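Local coordinates for protein 4-hydroxy-tetrahydrodipicolinate synthase (Methanocaldococcus jannaschii DSM 2661, PDB 2YXG) that probably condenses pyruvate with aspartate semialdehyde through a Schiff base to give 4-hydroxy-tetrahydrodipicolinate, a step of lysine biosynthesis, at residues K3-A8 and N33-I38; L149-Y154 and A177-L182; F90-G95 and E123-P128; L23-N28 and G258-E263; V213-Y218 and E225-I230. One frame throughout, in Å; residues are numbered along the deposited sequence.

Contact 1: K3-A8 and N33-I38; sequences KGVYPA and NGVSGI
Ser36 grips the carbonyls of Lys3 and Val5, two residues apart. Its OG donates to Lys3 O (2.8 Å) and its backbone N to Val5 O (2.9 Å), both donors lying in the plane of the carbonyl they meet. Serine suits the place because its short side chain, with OG beside its own backbone N (chi1 -63°), brings a hydroxyl donor to Lys3 O. A water takes the proton of Val5 N and gives one to Ser36 OG, bridging the two segments. Ser36 CB lies over one face of the Tyr6 ring, 4.0 Å from its centroid, a CH-pi contact. The ring also runs close past Gly37, whose CA is 3.4 Å from Tyr6 CD1, an approach that suits a residue with no side chain. Beyond it, Tyr6 CA makes a C-H...O contact with Gly37 O (3.3 Å). Apolar packing flanks these bonds: Pro7 CG meets Val35 CG1 at 3.7 Å, and Leu30 of helix 20-32 touches both residues. Lys3 N and Gln71 OE1 each bond to Tyr6 OH and hold the ring's far end. Ile201, predicted to bind pyruvate, touches Tyr6. Here the first and second parallel strands, 4-7 and 37-40, meet after the intervening helix, a beta-alpha-beta crossover of the TIM barrel.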
# COMPACT_ATOMS: atom_id res chain seq x y z
N LYS A 3 27.65 15.55 8.05
CA LYS A 3 26.83 16.43 8.91
C LYS A 3 26.27 17.67 8.21
O LYS A 3 26.99 18.36 7.50
CB LYS A 3 27.65 16.88 10.12
CG LYS A 3 26.79 17.46 11.25
CD LYS A 3 27.61 17.92 12.48
CE LYS A 3 26.84 17.62 13.78
NZ LYS A 3 27.34 18.44 14.96
N GLY A 4 25.00 17.98 8.44
CA GLY A 4 24.47 19.23 7.88
C GLY A 4 23.83 19.02 6.54
O GLY A 4 23.36 17.94 6.24
N VAL A 5 23.80 20.06 5.72
CA VAL A 5 22.98 20.09 4.50
C VAL A 5 23.79 19.84 3.26
O VAL A 5 24.79 20.57 3.04
CB VAL A 5 22.28 21.46 4.33
CG1 VAL A 5 21.65 21.60 2.96
CG2 VAL A 5 21.28 21.67 5.47
N TYR A 6 23.36 18.85 2.46
CA TYR A 6 24.01 18.49 1.14
C TYR A 6 23.02 18.53 0.01
O TYR A 6 22.24 17.59 -0.17
CB TYR A 6 24.66 17.10 1.17
CG TYR A 6 25.66 16.89 2.28
CD1 TYR A 6 27.03 16.92 2.02
CD2 TYR A 6 25.23 16.61 3.61
CE1 TYR A 6 27.97 16.72 3.06
CE2 TYR A 6 26.15 16.39 4.64
CZ TYR A 6 27.53 16.46 4.36
OH TYR A 6 28.45 16.26 5.37
N PRO A 7 23.00 19.61 -0.76
CA PRO A 7 21.97 19.60 -1.79
C PRO A 7 22.27 18.62 -2.88
O PRO A 7 23.45 18.43 -3.23
CB PRO A 7 21.99 21.02 -2.38
CG PRO A 7 23.25 21.69 -1.75
CD PRO A 7 23.80 20.85 -0.69
N ALA A 8 21.21 17.99 -3.40
CA ALA A 8 21.32 17.10 -4.54
C ALA A 8 21.14 18.00 -5.73
O ALA A 8 20.03 18.48 -6.02
CB ALA A 8 20.25 15.98 -4.47
N ASN A 33 26.43 29.95 0.37
CA ASN A 33 25.34 29.94 1.31
C ASN A 33 25.48 28.93 2.44
O ASN A 33 24.52 28.69 3.19
CB ASN A 33 24.00 29.90 0.57
CG ASN A 33 23.69 31.25 -0.07
OD1 ASN A 33 23.88 31.48 -1.28
ND2 ASN A 33 23.30 32.18 0.77
N GLY A 34 26.67 28.33 2.55
CA GLY A 34 26.98 27.58 3.76
C GLY A 34 26.66 26.10 3.77
O GLY A 34 26.78 25.48 4.82
N VAL A 35 26.34 25.53 2.61
CA VAL A 35 26.14 24.07 2.52
C VAL A 35 27.39 23.26 2.99
O VAL A 35 28.52 23.76 2.91
CB VAL A 35 25.62 23.60 1.09
CG1 VAL A 35 24.30 24.33 0.69
CG2 VAL A 35 26.68 23.74 -0.01
N SER A 36 27.20 22.04 3.51
CA SER A 36 28.35 21.18 3.91
C SER A 36 29.03 20.44 2.75
O SER A 36 30.20 20.03 2.84
CB SER A 36 27.91 20.11 4.90
OG SER A 36 27.45 20.70 6.07
N GLY A 37 28.28 20.23 1.69
CA GLY A 37 28.76 19.43 0.59
C GLY A 37 27.72 19.40 -0.52
O GLY A 37 26.61 19.94 -0.39
N ILE A 38 28.11 18.74 -1.62
CA ILE A 38 27.32 18.67 -2.81
C ILE A 38 27.20 17.21 -3.27
O ILE A 38 28.17 16.49 -3.32
CB ILE A 38 27.96 19.59 -3.91
CG1 ILE A 38 27.77 21.06 -3.47
CG2 ILE A 38 27.39 19.29 -5.30
CD1 ILE A 38 27.94 22.12 -4.55
O HOH W 1 25.31 22.73 6.26

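Contact 2: L149-Y154 and A177-L182; sequences LLAEEY and AKITVL
In the outer layer of the TIM barrel, the C-terminal turn of helix 144-153 leans on the turn that leads from helix 168-177 into strand 180-183. Ala151 makes the central contact. Its CB points at the turn and lies 3.9 Å from Ala177 O, 4.0 Å from Lys178 O and about as far from Ile179 CG2. A methyl group suits the place, since it fits against two carbonyls and a branched side chain while the backbones stay close, 7.0 Å between Ala151 CA and Ile179 CA. On Ile179 the CG2 branch does the touching, being set beside the backbone N, whereas CG1 takes the direction between N and the carbonyl carbon (chi1 31°). At the solvent side, Glu152 and Lys178 approach at a slant. Their ends stay 4.1 Å apart, Glu152 OE2 to Lys178 NZ, too far for a salt bridge though probably near enough for a mild attraction. Each has a stronger partner: Lys148 for the carboxylate, Asp176 O for the ammonium, which curls back on a bent chain and also bonds weakly to Ala177 O. Inward, Ile179 rests on Leu173 of helix 168-177 and on Val160 of strand 157-162, while Leu150 of helix 144-153 packs against helix 111-124.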
# COMPACT_ATOMS: atom_id res chain seq x y z
N LEU A 149 24.75 -5.45 9.07
CA LEU A 149 25.75 -6.39 8.48
C LEU A 149 26.77 -5.68 7.61
O LEU A 149 27.97 -5.85 7.79
CB LEU A 149 25.09 -7.53 7.68
CG LEU A 149 24.14 -8.42 8.51
CD1 LEU A 149 23.29 -9.35 7.63
CD2 LEU A 149 24.87 -9.21 9.64
N LEU A 150 26.29 -4.84 6.69
CA LEU A 150 27.20 -4.00 5.87
C LEU A 150 28.24 -3.22 6.66
O LEU A 150 29.45 -3.29 6.39
CB LEU A 150 26.41 -3.04 4.98
CG LEU A 150 25.77 -3.81 3.81
CD1 LEU A 150 24.66 -2.98 3.05
CD2 LEU A 150 26.86 -4.29 2.90
N ALA A 151 27.74 -2.45 7.64
CA ALA A 151 28.59 -1.60 8.45
C ALA A 151 29.51 -2.45 9.31
O ALA A 151 30.68 -2.11 9.48
CB ALA A 151 27.74 -0.68 9.32
N GLU A 152 29.00 -3.55 9.87
CA GLU A 152 29.87 -4.48 10.62
C GLU A 152 31.01 -5.03 9.79
O GLU A 152 32.10 -5.22 10.33
CB GLU A 152 29.09 -5.60 11.32
CG GLU A 152 28.24 -5.08 12.52
CD GLU A 152 27.25 -6.11 13.11
OE1 GLU A 152 26.84 -7.10 12.41
OE2 GLU A 152 26.87 -5.88 14.32
N GLU A 153 30.79 -5.25 8.48
CA GLU A 153 31.87 -5.76 7.64
C GLU A 153 32.79 -4.72 7.00
O GLU A 153 34.00 -4.95 6.82
CB GLU A 153 31.35 -6.67 6.52
CG GLU A 153 32.50 -7.17 5.67
CD GLU A 153 32.24 -8.48 4.92
OE1 GLU A 153 31.08 -8.94 4.79
OE2 GLU A 153 33.25 -9.03 4.42
N TYR A 154 32.21 -3.60 6.63
CA TYR A 154 32.92 -2.62 5.84
C TYR A 154 33.01 -1.30 6.57
O TYR A 154 31.98 -0.60 6.75
CB TYR A 154 32.20 -2.44 4.51
CG TYR A 154 32.13 -3.70 3.71
CD1 TYR A 154 33.25 -4.18 3.01
CD2 TYR A 154 30.95 -4.47 3.69
CE1 TYR A 154 33.18 -5.39 2.26
CE2 TYR A 154 30.87 -5.68 2.96
CZ TYR A 154 31.98 -6.11 2.24
OH TYR A 154 31.88 -7.27 1.51
N ALA A 177 22.30 0.19 13.89
CA ALA A 177 23.27 0.47 12.80
C ALA A 177 24.74 0.82 13.09
O ALA A 177 25.67 0.19 12.53
CB ALA A 177 22.71 1.56 11.95
N LYS A 178 24.95 1.83 13.94
CA LYS A 178 26.16 2.60 13.91
C LYS A 178 26.46 2.89 12.44
O LYS A 178 27.43 2.37 11.84
CB LYS A 178 27.34 1.88 14.57
CG LYS A 178 27.03 1.08 15.85
CD LYS A 178 27.89 -0.20 15.82
CE LYS A 178 27.56 -1.08 14.59
NZ LYS A 178 26.30 -1.86 14.76
N ILE A 179 25.55 3.66 11.83
CA ILE A 179 25.86 4.46 10.68
C ILE A 179 25.23 5.80 11.00
O ILE A 179 24.30 5.86 11.79
CB ILE A 179 25.24 3.91 9.35
CG1 ILE A 179 23.93 3.18 9.62
CG2 ILE A 179 26.17 2.96 8.65
CD1 ILE A 179 22.77 4.03 9.77
N THR A 180 25.72 6.84 10.35
CA THR A 180 25.05 8.13 10.34
C THR A 180 23.77 8.08 9.51
O THR A 180 23.74 7.54 8.37
CB THR A 180 25.98 9.15 9.77
OG1 THR A 180 27.18 9.12 10.55
CG2 THR A 180 25.38 10.54 9.80
N VAL A 181 22.68 8.58 10.08
CA VAL A 181 21.47 8.74 9.27
C VAL A 181 21.39 10.14 8.68
O VAL A 181 21.47 11.10 9.43
CB VAL A 181 20.16 8.39 10.06
CG1 VAL A 181 18.91 8.71 9.22
CG2 VAL A 181 20.18 6.91 10.55
N LEU A 182 21.26 10.25 7.35
CA LEU A 182 20.87 11.51 6.68
C LEU A 182 19.41 11.44 6.18
O LEU A 182 18.95 10.40 5.68
CB LEU A 182 21.79 11.86 5.50
CG LEU A 182 23.30 11.89 5.86
CD1 LEU A 182 24.22 11.87 4.62
CD2 LEU A 182 23.65 13.05 6.82

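Contact 3: F90-G95 and E123-P128; sequences FAEDVG and ESINLP
With CG opposite the backbone N (chi1 -172°) and the chain extended beyond it, Glu92 sends its carboxylate straight from helix 81-94 to the loop after helix 111-124, where it meets Asn126 and Leu127. There OE2 accepts two backbone N-H groups: Asn126 N at 2.7 Å and, more weakly, Leu127 N at 3.2 Å. The Asn126 N-H comes to the syn side of OE2, tilted 27° out of the carboxylate plane. A glutamate suits the position because it is long enough to cross between the two elements and carries an acceptor that consecutive amides can share. The other oxygen, Glu92 OE1, lies against Ile125, 3.6 Å from its CA. The aliphatic part of Glu92 is used as well: Leu127 crosses it at a slant, with Leu127 CG 3.7 Å from Glu92 CG, and Leu127 CD1 reaches 3.6 Å from Glu92 CA. Leucine thus shields the stem of a side chain whose tip is polar. Ser124 and Ile125 pack on Ser88 of helix 81-94. Away from the annotated sites, the contact ties that helix to the loop between helix 111-124 and strand 129-133, an alpha-to-beta connection in the outer layer of the TIM barrel.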
# COMPACT_ATOMS: atom_id res chain seq x y z
N PHE A 90 35.46 5.14 -10.57
CA PHE A 90 35.61 6.42 -11.21
C PHE A 90 35.48 7.63 -10.24
O PHE A 90 36.25 8.58 -10.32
CB PHE A 90 34.64 6.62 -12.35
CG PHE A 90 34.74 8.02 -12.92
CD1 PHE A 90 35.73 8.33 -13.87
CD2 PHE A 90 33.90 9.05 -12.44
CE1 PHE A 90 35.84 9.61 -14.39
CE2 PHE A 90 34.04 10.34 -12.93
CZ PHE A 90 35.00 10.63 -13.91
N ALA A 91 34.49 7.59 -9.35
CA ALA A 91 34.34 8.68 -8.40
C ALA A 91 35.62 8.81 -7.55
O ALA A 91 36.03 9.89 -7.19
CB ALA A 91 33.14 8.45 -7.55
N GLU A 92 36.24 7.70 -7.21
CA GLU A 92 37.43 7.77 -6.34
C GLU A 92 38.62 8.36 -7.12
O GLU A 92 39.25 9.32 -6.68
CB GLU A 92 37.78 6.42 -5.76
CG GLU A 92 38.90 6.49 -4.68
CD GLU A 92 39.09 5.18 -3.99
OE1 GLU A 92 39.27 4.15 -4.68
OE2 GLU A 92 39.05 5.15 -2.77
N ASP A 93 38.83 7.80 -8.30
CA ASP A 93 39.88 8.19 -9.21
C ASP A 93 39.77 9.65 -9.56
O ASP A 93 40.78 10.30 -9.67
CB ASP A 93 39.80 7.39 -10.51
CG ASP A 93 40.25 5.92 -10.38
OD1 ASP A 93 40.75 5.48 -9.29
OD2 ASP A 93 40.08 5.19 -11.41
N VAL A 94 38.57 10.16 -9.76
CA VAL A 94 38.44 11.54 -10.18
C VAL A 94 38.57 12.55 -9.02
O VAL A 94 38.71 13.73 -9.28
CB VAL A 94 37.15 11.79 -11.02
CG1 VAL A 94 35.87 11.83 -10.14
CG2 VAL A 94 37.25 13.06 -11.80
N GLY A 95 38.53 12.12 -7.76
CA GLY A 95 38.72 13.11 -6.66
C GLY A 95 37.53 13.45 -5.78
O GLY A 95 37.63 14.36 -4.95
N GLU A 123 34.08 -2.98 -1.34
CA GLU A 123 35.39 -3.58 -1.66
C GLU A 123 36.13 -2.88 -2.78
O GLU A 123 37.36 -3.00 -2.88
CB GLU A 123 35.23 -5.06 -2.04
CG GLU A 123 35.13 -6.00 -0.81
CD GLU A 123 34.39 -7.32 -1.08
OE1 GLU A 123 34.40 -7.82 -2.25
OE2 GLU A 123 33.76 -7.86 -0.12
N SER A 124 35.41 -2.16 -3.64
CA SER A 124 36.00 -1.57 -4.84
C SER A 124 36.77 -0.26 -4.57
O SER A 124 37.59 0.17 -5.39
CB SER A 124 34.94 -1.35 -5.95
OG SER A 124 34.10 -0.20 -5.70
N ILE A 125 36.50 0.39 -3.45
CA ILE A 125 37.02 1.73 -3.22
C ILE A 125 37.33 1.90 -1.77
O ILE A 125 36.89 1.09 -0.96
CB ILE A 125 36.00 2.83 -3.63
CG1 ILE A 125 34.70 2.74 -2.81
CG2 ILE A 125 35.74 2.77 -5.15
CD1 ILE A 125 33.69 3.89 -3.08
N ASN A 126 38.08 2.96 -1.44
CA ASN A 126 38.30 3.34 -0.07
C ASN A 126 37.47 4.55 0.43
O ASN A 126 37.40 4.78 1.63
CB ASN A 126 39.81 3.48 0.22
CG ASN A 126 40.51 2.07 0.29
OD1 ASN A 126 41.48 1.83 -0.42
ND2 ASN A 126 39.93 1.13 1.07
N LEU A 127 36.82 5.27 -0.47
CA LEU A 127 35.88 6.35 -0.09
C LEU A 127 34.78 5.93 0.90
O LEU A 127 34.33 4.80 0.88
CB LEU A 127 35.23 6.94 -1.35
CG LEU A 127 36.19 7.54 -2.35
CD1 LEU A 127 35.42 8.38 -3.39
CD2 LEU A 127 37.24 8.40 -1.58
N PRO A 128 34.34 6.87 1.74
CA PRO A 128 33.11 6.61 2.51
C PRO A 128 31.94 6.43 1.54
O PRO A 128 31.92 7.03 0.45
CB PRO A 128 32.91 7.88 3.33
CG PRO A 128 34.26 8.63 3.32
CD PRO A 128 34.93 8.19 2.03

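Contact 4: L23-N28 and G258-E263; sequences LEENIN and GRPAGE
Asn26 and Pro260 mark the closest approach of the backbones, with 7.1 Å between their CA atoms, where helix 20-32 passes an irregular loop that follows helix 248-256. Asn26 ND2 gives its hydrogen to Pro260 O over 3.3 Å, almost straight at 170°; the oxygen lies close to the amide plane of Asn26, yet the donor stands 39° out of the carbonyl plane. The amide's other atom, Asn26 OD1, lies 3.2 Å from Arg259 NH1, at the edge of the guanidinium, and 3.4 Å from Pro260 CD. Asparagine suits the spot because its amide supplies an N-H donor for the loop carbonyl. Helix 20-32 follows the first strand of the TIM barrel, whereas the loop belongs to the C-terminal helical part, so this contact ties two regions distant in sequence. Proline presents a compact apolar ring to the helix: Pro260 CG lies 3.6 Å from Glu25 CD, and the extended glutamate crosses it. Glu25 OE2 stays 4.2 Å from Arg259 NH2, well out of the guanidinium plane, which allows attraction of charges but no directed bond. Arg259 has a further partner in Phe29 of helix 20-32, a cation-pi contact, and its side chain touches Leu254.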
# COMPACT_ATOMS: atom_id res chain seq x y z
N LEU A 23 26.33 25.13 -14.15
CA LEU A 23 26.71 24.21 -13.11
C LEU A 23 27.70 24.85 -12.09
O LEU A 23 27.48 24.81 -10.88
CB LEU A 23 27.28 22.92 -13.73
CG LEU A 23 27.62 21.70 -12.87
CD1 LEU A 23 26.34 21.05 -12.26
CD2 LEU A 23 28.33 20.70 -13.73
N GLU A 24 28.75 25.47 -12.60
CA GLU A 24 29.72 26.18 -11.76
C GLU A 24 29.08 27.24 -10.88
O GLU A 24 29.33 27.31 -9.66
CB GLU A 24 30.76 26.86 -12.66
CG GLU A 24 31.87 27.55 -11.90
CD GLU A 24 33.06 27.90 -12.81
OE1 GLU A 24 32.85 28.15 -14.03
OE2 GLU A 24 34.19 27.91 -12.31
N GLU A 25 28.29 28.09 -11.53
CA GLU A 25 27.56 29.14 -10.90
C GLU A 25 26.60 28.60 -9.84
O GLU A 25 26.50 29.17 -8.73
CB GLU A 25 26.86 29.98 -12.00
CG GLU A 25 25.46 30.43 -11.66
CD GLU A 25 24.89 31.52 -12.59
OE1 GLU A 25 25.24 31.58 -13.82
OE2 GLU A 25 24.06 32.30 -12.06
N ASN A 26 25.93 27.47 -10.12
CA ASN A 26 25.07 26.85 -9.06
C ASN A 26 25.91 26.38 -7.87
O ASN A 26 25.58 26.62 -6.72
CB ASN A 26 24.25 25.68 -9.58
CG ASN A 26 23.15 26.09 -10.46
OD1 ASN A 26 22.74 27.23 -10.44
ND2 ASN A 26 22.65 25.15 -11.27
N ILE A 27 27.02 25.73 -8.19
CA ILE A 27 27.92 25.26 -7.13
C ILE A 27 28.38 26.36 -6.20
O ILE A 27 28.24 26.26 -4.97
CB ILE A 27 29.10 24.50 -7.70
CG1 ILE A 27 28.54 23.23 -8.37
CG2 ILE A 27 30.09 24.12 -6.56
CD1 ILE A 27 29.53 22.38 -9.11
N ASN A 28 28.92 27.43 -6.77
CA ASN A 28 29.36 28.57 -5.93
C ASN A 28 28.24 29.24 -5.17
O ASN A 28 28.43 29.65 -4.02
CB ASN A 28 30.07 29.61 -6.81
CG ASN A 28 31.41 29.14 -7.25
OD1 ASN A 28 31.80 29.36 -8.40
ND2 ASN A 28 32.14 28.49 -6.34
N GLY A 258 15.21 32.58 -12.66
CA GLY A 258 16.29 32.88 -13.60
C GLY A 258 17.68 32.34 -13.22
O GLY A 258 18.66 32.99 -13.47
N ARG A 259 17.74 31.17 -12.59
CA ARG A 259 19.00 30.50 -12.24
C ARG A 259 19.25 29.40 -13.29
O ARG A 259 18.30 28.96 -13.94
CB ARG A 259 18.97 29.94 -10.81
CG ARG A 259 18.73 30.99 -9.69
CD ARG A 259 19.40 30.65 -8.32
NE ARG A 259 20.59 31.50 -8.05
CZ ARG A 259 21.88 31.19 -8.31
NH1 ARG A 259 22.24 30.01 -8.86
NH2 ARG A 259 22.83 32.09 -8.03
N PRO A 260 20.51 28.97 -13.48
CA PRO A 260 20.69 27.93 -14.51
C PRO A 260 19.95 26.65 -14.16
O PRO A 260 20.05 26.18 -13.03
CB PRO A 260 22.22 27.69 -14.52
CG PRO A 260 22.82 28.90 -13.85
CD PRO A 260 21.79 29.37 -12.86
N ALA A 261 19.19 26.13 -15.12
CA ALA A 261 18.51 24.83 -15.06
C ALA A 261 18.23 24.32 -16.49
O ALA A 261 18.67 23.24 -16.89
CB ALA A 261 17.21 24.92 -14.20
N GLY A 262 17.51 25.11 -17.27
CA GLY A 262 17.00 24.67 -18.57
C GLY A 262 15.98 23.51 -18.55
O GLY A 262 15.18 23.35 -17.60
N GLU A 263 16.02 22.71 -19.61
CA GLU A 263 14.96 21.75 -19.89
C GLU A 263 15.17 20.46 -19.11
O GLU A 263 16.30 20.15 -18.68
CB GLU A 263 14.92 21.40 -21.38
CG GLU A 263 15.00 22.60 -22.39
CD GLU A 263 13.89 23.67 -22.26
OE1 GLU A 263 12.69 23.28 -22.04
OE2 GLU A 263 14.22 24.90 -22.41

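Contact 5: V213-Y218 and E225-I230; sequences VEMVNY and EKAREI
Tyr218 and Lys226 make the CH-pi contact of this helix pair. Lys226 CB sits over the centre of the Tyr218 ring, 3.7 Å from its centroid and 10° off the normal. The lysine then runs along the ring, placing CE 3.4 Å from Tyr218 OH. A long aliphatic chain is apt here, since its methylenes can cover a ring. The tyrosine CG lies beside its own backbone N (chi1 -75°), which turns the ring to the opposing helix.

Apolar packing fills the rest. Ala227 comes close at the backbone, its CA 4.7 Å from Met215 CA; alanine, with a single methyl, suits so close an approach. Its CB meets Tyr218 CB at 4.1 Å. Ile230 points at the first helix and applies its CG2 to Met215 CB at 3.5 Å, a tight fit. Of a different kind is the approach of Met215 CG to a backbone carbonyl, Ala227 O, 3.3 Å away.

The segments of helices 209-221 and 224-240 run nearly antiparallel, at 154° with axes 8.0 Å apart, as a helical hairpin. Val213 and Val216 of helix 209-221 face inward and touch Val5 of strand 4-7, Ala227 touches Leu190 of helix 189-194, and Arg228 bonds to Ala194 O of the second subunit.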
# COMPACT_ATOMS: atom_id res chain seq x y z
N VAL A 213 20.23 25.37 5.57
CA VAL A 213 21.41 25.26 6.44
C VAL A 213 21.12 25.76 7.84
O VAL A 213 21.48 25.14 8.86
CB VAL A 213 22.62 26.03 5.85
CG1 VAL A 213 23.64 26.38 6.95
CG2 VAL A 213 23.21 25.24 4.63
N GLU A 214 20.47 26.90 7.93
CA GLU A 214 20.28 27.41 9.25
C GLU A 214 19.20 26.62 10.02
O GLU A 214 19.37 26.38 11.23
CB GLU A 214 20.16 28.93 9.25
CG GLU A 214 18.82 29.51 9.04
CD GLU A 214 18.82 31.06 9.39
OE1 GLU A 214 19.54 31.85 8.67
OE2 GLU A 214 18.10 31.43 10.41
N MET A 215 18.18 26.10 9.32
CA MET A 215 17.16 25.29 10.01
C MET A 215 17.82 24.03 10.57
O MET A 215 17.59 23.64 11.70
CB MET A 215 16.04 24.85 9.04
CG MET A 215 14.92 24.02 9.73
SD MET A 215 13.89 23.22 8.49
CE MET A 215 14.96 21.80 8.14
N VAL A 216 18.65 23.40 9.74
CA VAL A 216 19.39 22.22 10.10
C VAL A 216 20.37 22.43 11.27
O VAL A 216 20.39 21.66 12.19
CB VAL A 216 20.05 21.58 8.81
CG1 VAL A 216 20.96 20.43 9.15
CG2 VAL A 216 18.93 21.03 7.93
N ASN A 217 21.15 23.50 11.22
CA ASN A 217 22.03 23.86 12.36
C ASN A 217 21.23 24.07 13.64
O ASN A 217 21.69 23.65 14.71
CB ASN A 217 22.86 25.11 12.05
CG ASN A 217 24.01 24.82 11.10
OD1 ASN A 217 24.47 23.68 10.98
ND2 ASN A 217 24.49 25.85 10.42
N TYR A 218 20.05 24.69 13.55
CA TYR A 218 19.21 24.81 14.79
C TYR A 218 18.78 23.43 15.30
O TYR A 218 18.86 23.16 16.50
CB TYR A 218 17.93 25.65 14.58
CG TYR A 218 18.15 27.12 14.50
CD1 TYR A 218 18.95 27.78 15.44
CD2 TYR A 218 17.53 27.88 13.49
CE1 TYR A 218 19.16 29.16 15.35
CE2 TYR A 218 17.72 29.25 13.40
CZ TYR A 218 18.52 29.90 14.32
OH TYR A 218 18.68 31.30 14.21
N GLU A 225 12.47 24.92 18.61
CA GLU A 225 11.67 26.13 18.46
C GLU A 225 12.10 26.92 17.22
O GLU A 225 11.27 27.28 16.39
CB GLU A 225 11.75 27.01 19.70
CG GLU A 225 10.81 28.20 19.66
CD GLU A 225 9.34 27.81 19.90
OE1 GLU A 225 9.05 26.62 20.20
OE2 GLU A 225 8.46 28.71 19.79
N LYS A 226 13.39 27.19 17.07
CA LYS A 226 13.83 27.91 15.88
C LYS A 226 13.91 27.06 14.57
O LYS A 226 13.70 27.63 13.48
CB LYS A 226 15.10 28.70 16.16
CG LYS A 226 14.87 29.63 17.37
CD LYS A 226 16.12 30.38 17.86
CE LYS A 226 16.55 31.50 16.88
NZ LYS A 226 15.43 32.08 16.02
N ALA A 227 14.20 25.76 14.69
CA ALA A 227 14.15 24.85 13.53
C ALA A 227 12.72 24.89 12.99
O ALA A 227 12.52 25.02 11.79
CB ALA A 227 14.61 23.40 13.86
N ARG A 228 11.74 24.86 13.90
CA ARG A 228 10.33 24.77 13.52
C ARG A 228 9.87 25.97 12.74
O ARG A 228 9.10 25.86 11.79
CB ARG A 228 9.47 24.71 14.76
CG ARG A 228 9.02 23.36 15.21
CD ARG A 228 8.15 23.60 16.46
NE ARG A 228 8.57 22.63 17.42
CZ ARG A 228 9.03 22.86 18.64
NH1 ARG A 228 9.07 24.05 19.18
NH2 ARG A 228 9.42 21.80 19.32
N GLU A 229 10.33 27.13 13.17
CA GLU A 229 9.98 28.35 12.53
C GLU A 229 10.37 28.32 11.02
O GLU A 229 9.60 28.75 10.15
CB GLU A 229 10.65 29.55 13.24
CG GLU A 229 9.94 30.88 12.83
CD GLU A 229 10.90 32.05 12.58
OE1 GLU A 229 11.37 32.69 13.59
OE2 GLU A 229 11.15 32.33 11.36
N ILE A 230 11.57 27.87 10.73
CA ILE A 230 12.02 27.80 9.33
C ILE A 230 11.34 26.63 8.59
O ILE A 230 10.97 26.77 7.44
CB ILE A 230 13.57 27.65 9.25
CG1 ILE A 230 14.24 28.89 9.88
CG2 ILE A 230 14.04 27.40 7.80
CD1 ILE A 230 15.75 28.89 9.66

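In the fold
Along the chain, contact 1 closes first, then contact 3, contact 2 and contact 5, while contact 4 encloses contacts 3, 2 and 5 and interleaves with contact 1. Contact 1 belongs to the barrel wall and touches two others: Ile38 packs on Ile27 of contact 4, and helix 209-221 of contact 5 packs on it, with centres about 16 and 15 Å away. Contacts 2 and 3, about 18 Å apart between centres, are linked by a probable hydrogen bond between Tyr154 and Glu123. Contacts 2 and 4, like 3 and 5, lie about 34 Å apart on opposite sides of the chain's centre. Contacts 1 and 2 reach the same parallel sheet; the others tie helices and loops around it, holding the barrel from strand wall to C-terminal helices.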